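Local structure of periplasmic sugar-binding protein (Chloroflexus aurantiacus, 4RXU) at residues E64-Q69 / K76-A81. The protein binds D-glucose between its two lobes and probably serves as the solute-binding component of an ABC-type sugar transporter. Sequence-based numbering, arbitrary orientation.
Sequences EILFSQ and KENVEA
Leu66 and Asn78 make most of this contact, their CA atoms 6.7 Å apart where the end of strand 61-67 packs beside helix 72-84. The nonpolar part is small. Both residues direct their CB toward the opposite segment, and the two side chains meet at a slant. Leu66 uses two places along its length: its CB lies 3.8 Å from Asn78 CG, while its CD1 methyl sits 3.9 Å from Asn78 CB and also approaches the helix backbone at Asn78 O. With CG anti to its carbonyl carbon (chi1 -63°) and the chain then extended (chi2 173°), Leu66 carries that methyl alongside the root of the asparagine. Leu82, one turn further along the helix, also touches Leu66.

The polar part gathers round the end of the Asn78 side chain, which is buried. Its terminal amide reaches the end of the strand and the loop that follows, close to the backbone carbonyl of Phe67 and the hydroxyl of Ser68. The amide was probably modelled turned over, which leaves the exact pairing of its oxygen and nitrogen open; as deposited, Asn78 OD1 lies 3.0 Å from Phe67 O and 3.3 Å from Ser68 OG. Turned back, the amide could place its nitrogen there and perhaps donate to the carbonyl.

Val79 faces away from strand 61-67 and packs on Leu90 and Ile92 of strand 89-92. On the other face of the strand, Phe67 turns from the helix to Trp45 and Glu49 of helix 44-59. Strand 61-67 and helix 72-84 thus form a beta-alpha unit in the parallel part of the mixed sheet of one lobe, flanked by helices on both faces, the Rossmann-like architecture of periplasmic sugar-binding proteins.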
loop_
_atom_site.group_PDB
_atom_site.type_symbol
_atom_site.label_atom_id
_atom_site.label_comp_id
_atom_site.label_asym_id
_atom_site.label_seq_id
_atom_site.Cartn_x
_atom_site.Cartn_y
_atom_site.Cartn_z
ATOM N N GLU A 64 -22.521 -5.679 5.442
ATOM C CA GLU A 64 -21.728 -6.888 5.600
ATOM C C GLU A 64 -20.322 -6.697 5.018
ATOM O O GLU A 64 -20.162 -6.126 3.936
ATOM C CB GLU A 64 -22.412 -8.101 4.955
ATOM C CG GLU A 64 -21.698 -9.417 5.239
ATOM C CD GLU A 64 -22.506 -10.640 4.831
ATOM O OE1 GLU A 64 -23.406 -10.504 3.969
ATOM O OE2 GLU A 64 -22.243 -11.739 5.370
ATOM N N ILE A 65 -19.326 -7.174 5.763
ATOM C CA ILE A 65 -17.923 -7.217 5.334
ATOM C C ILE A 65 -17.519 -8.677 5.187
ATOM O O ILE A 65 -17.662 -9.457 6.107
ATOM C CB ILE A 65 -16.994 -6.547 6.371
ATOM C CG1 ILE A 65 -17.431 -5.084 6.599
ATOM C CG2 ILE A 65 -15.532 -6.606 5.937
ATOM C CD1 ILE A 65 -16.717 -4.368 7.732
ATOM N N LEU A 66 -17.060 -9.032 4.001
ATOM C CA LEU A 66 -16.540 -10.365 3.694
ATOM C C LEU A 66 -15.069 -10.270 3.314
ATOM O O LEU A 66 -14.644 -9.321 2.636
ATOM C CB LEU A 66 -17.270 -10.987 2.508
ATOM C CG LEU A 66 -18.756 -11.226 2.756
ATOM C CD1 LEU A 66 -19.469 -11.675 1.492
ATOM C CD2 LEU A 66 -18.968 -12.238 3.862
ATOM N N PHE A 67 -14.307 -11.262 3.745
ATOM C CA PHE A 67 -12.903 -11.369 3.354
ATOM C C PHE A 67 -12.770 -12.490 2.325
ATOM O O PHE A 67 -13.463 -13.494 2.379
ATOM C CB PHE A 67 -11.963 -11.639 4.548
ATOM C CG PHE A 67 -11.671 -10.419 5.379
ATOM C CD1 PHE A 67 -12.529 -10.027 6.395
ATOM C CD2 PHE A 67 -10.535 -9.631 5.123
ATOM C CE1 PHE A 67 -12.269 -8.898 7.152
ATOM C CE2 PHE A 67 -10.281 -8.501 5.871
ATOM C CZ PHE A 67 -11.146 -8.135 6.881
ATOM N N SER A 68 -11.796 -12.327 1.449
ATOM C CA SER A 68 -11.551 -13.231 0.341
ATOM C C SER A 68 -10.450 -14.259 0.558
ATOM O O SER A 68 -10.210 -15.089 -0.319
ATOM C CB SER A 68 -11.284 -12.414 -0.915
ATOM O OG SER A 68 -12.412 -11.588 -1.195
ATOM N N GLN A 69 -9.768 -14.195 1.694
ATOM C CA GLN A 69 -8.714 -15.161 2.052
ATOM C C GLN A 69 -7.626 -15.313 1.009
ATOM O O GLN A 69 -7.068 -16.395 0.792
ATOM C CB GLN A 69 -9.333 -16.494 2.334
ATOM C CG GLN A 69 -10.427 -16.300 3.337
ATOM C CD GLN A 69 -11.206 -17.525 3.442
ATOM O OE1 GLN A 69 -12.243 -17.677 2.798
ATOM N NE2 GLN A 69 -10.706 -18.445 4.234
ATOM N N LYS A 76 -14.740 -13.741 -5.886
ATOM C CA LYS A 76 -15.832 -13.742 -6.826
ATOM C C LYS A 76 -17.079 -14.337 -6.174
ATOM O O LYS A 76 -18.173 -13.792 -6.358
ATOM C CB LYS A 76 -15.480 -14.474 -8.126
ATOM C CG LYS A 76 -16.564 -14.313 -9.177
ATOM C CD LYS A 76 -16.189 -14.980 -10.471
ATOM C CE LYS A 76 -17.101 -14.550 -11.612
ATOM N NZ LYS A 76 -18.483 -14.947 -11.261
ATOM N N GLU A 77 -16.916 -15.428 -5.432
ATOM C CA GLU A 77 -18.013 -16.002 -4.661
ATOM C C GLU A 77 -18.625 -14.968 -3.722
ATOM O O GLU A 77 -19.845 -14.825 -3.652
ATOM C CB GLU A 77 -17.530 -17.217 -3.866
ATOM C CG GLU A 77 -17.061 -18.377 -4.728
ATOM C CD GLU A 77 -17.181 -19.713 -4.022
ATOM O OE1 GLU A 77 -17.251 -19.724 -2.775
ATOM O OE2 GLU A 77 -17.203 -20.753 -4.714
ATOM N N ASN A 78 -17.769 -14.253 -2.999
ATOM C CA ASN A 78 -18.219 -13.233 -2.080
ATOM C C ASN A 78 -19.101 -12.227 -2.801
ATOM O O ASN A 78 -20.174 -11.836 -2.303
ATOM C CB ASN A 78 -17.027 -12.511 -1.445
ATOM C CG ASN A 78 -16.319 -13.318 -0.376
ATOM O OD1 ASN A 78 -15.144 -13.004 -0.053
ATOM N ND2 ASN A 78 -16.992 -14.275 0.224
ATOM N N VAL A 79 -18.630 -11.775 -3.957
ATOM C CA VAL A 79 -19.420 -10.830 -4.747
ATOM C C VAL A 79 -20.758 -11.460 -5.126
ATOM O O VAL A 79 -21.805 -10.826 -5.023
ATOM C CB VAL A 79 -18.640 -10.338 -5.973
ATOM C CG1 VAL A 79 -19.497 -9.511 -6.919
ATOM C CG2 VAL A 79 -17.471 -9.494 -5.501
ATOM N N GLU A 80 -20.724 -12.714 -5.577
ATOM C CA GLU A 80 -21.966 -13.357 -6.000
ATOM C C GLU A 80 -22.967 -13.489 -4.838
ATOM O O GLU A 80 -24.183 -13.292 -5.019
ATOM C CB GLU A 80 -21.676 -14.692 -6.677
ATOM C CG GLU A 80 -20.884 -14.514 -7.977
ATOM C CD GLU A 80 -20.300 -15.784 -8.546
ATOM O OE1 GLU A 80 -19.937 -16.679 -7.765
ATOM O OE2 GLU A 80 -20.186 -15.868 -9.796
ATOM N N ALA A 81 -22.452 -13.765 -3.640
ATOM C CA ALA A 81 -23.300 -13.898 -2.444
ATOM C C ALA A 81 -23.950 -12.566 -2.126
ATOM O O ALA A 81 -25.122 -12.505 -1.786
ATOM C CB ALA A 81 -22.488 -14.362 -1.260
#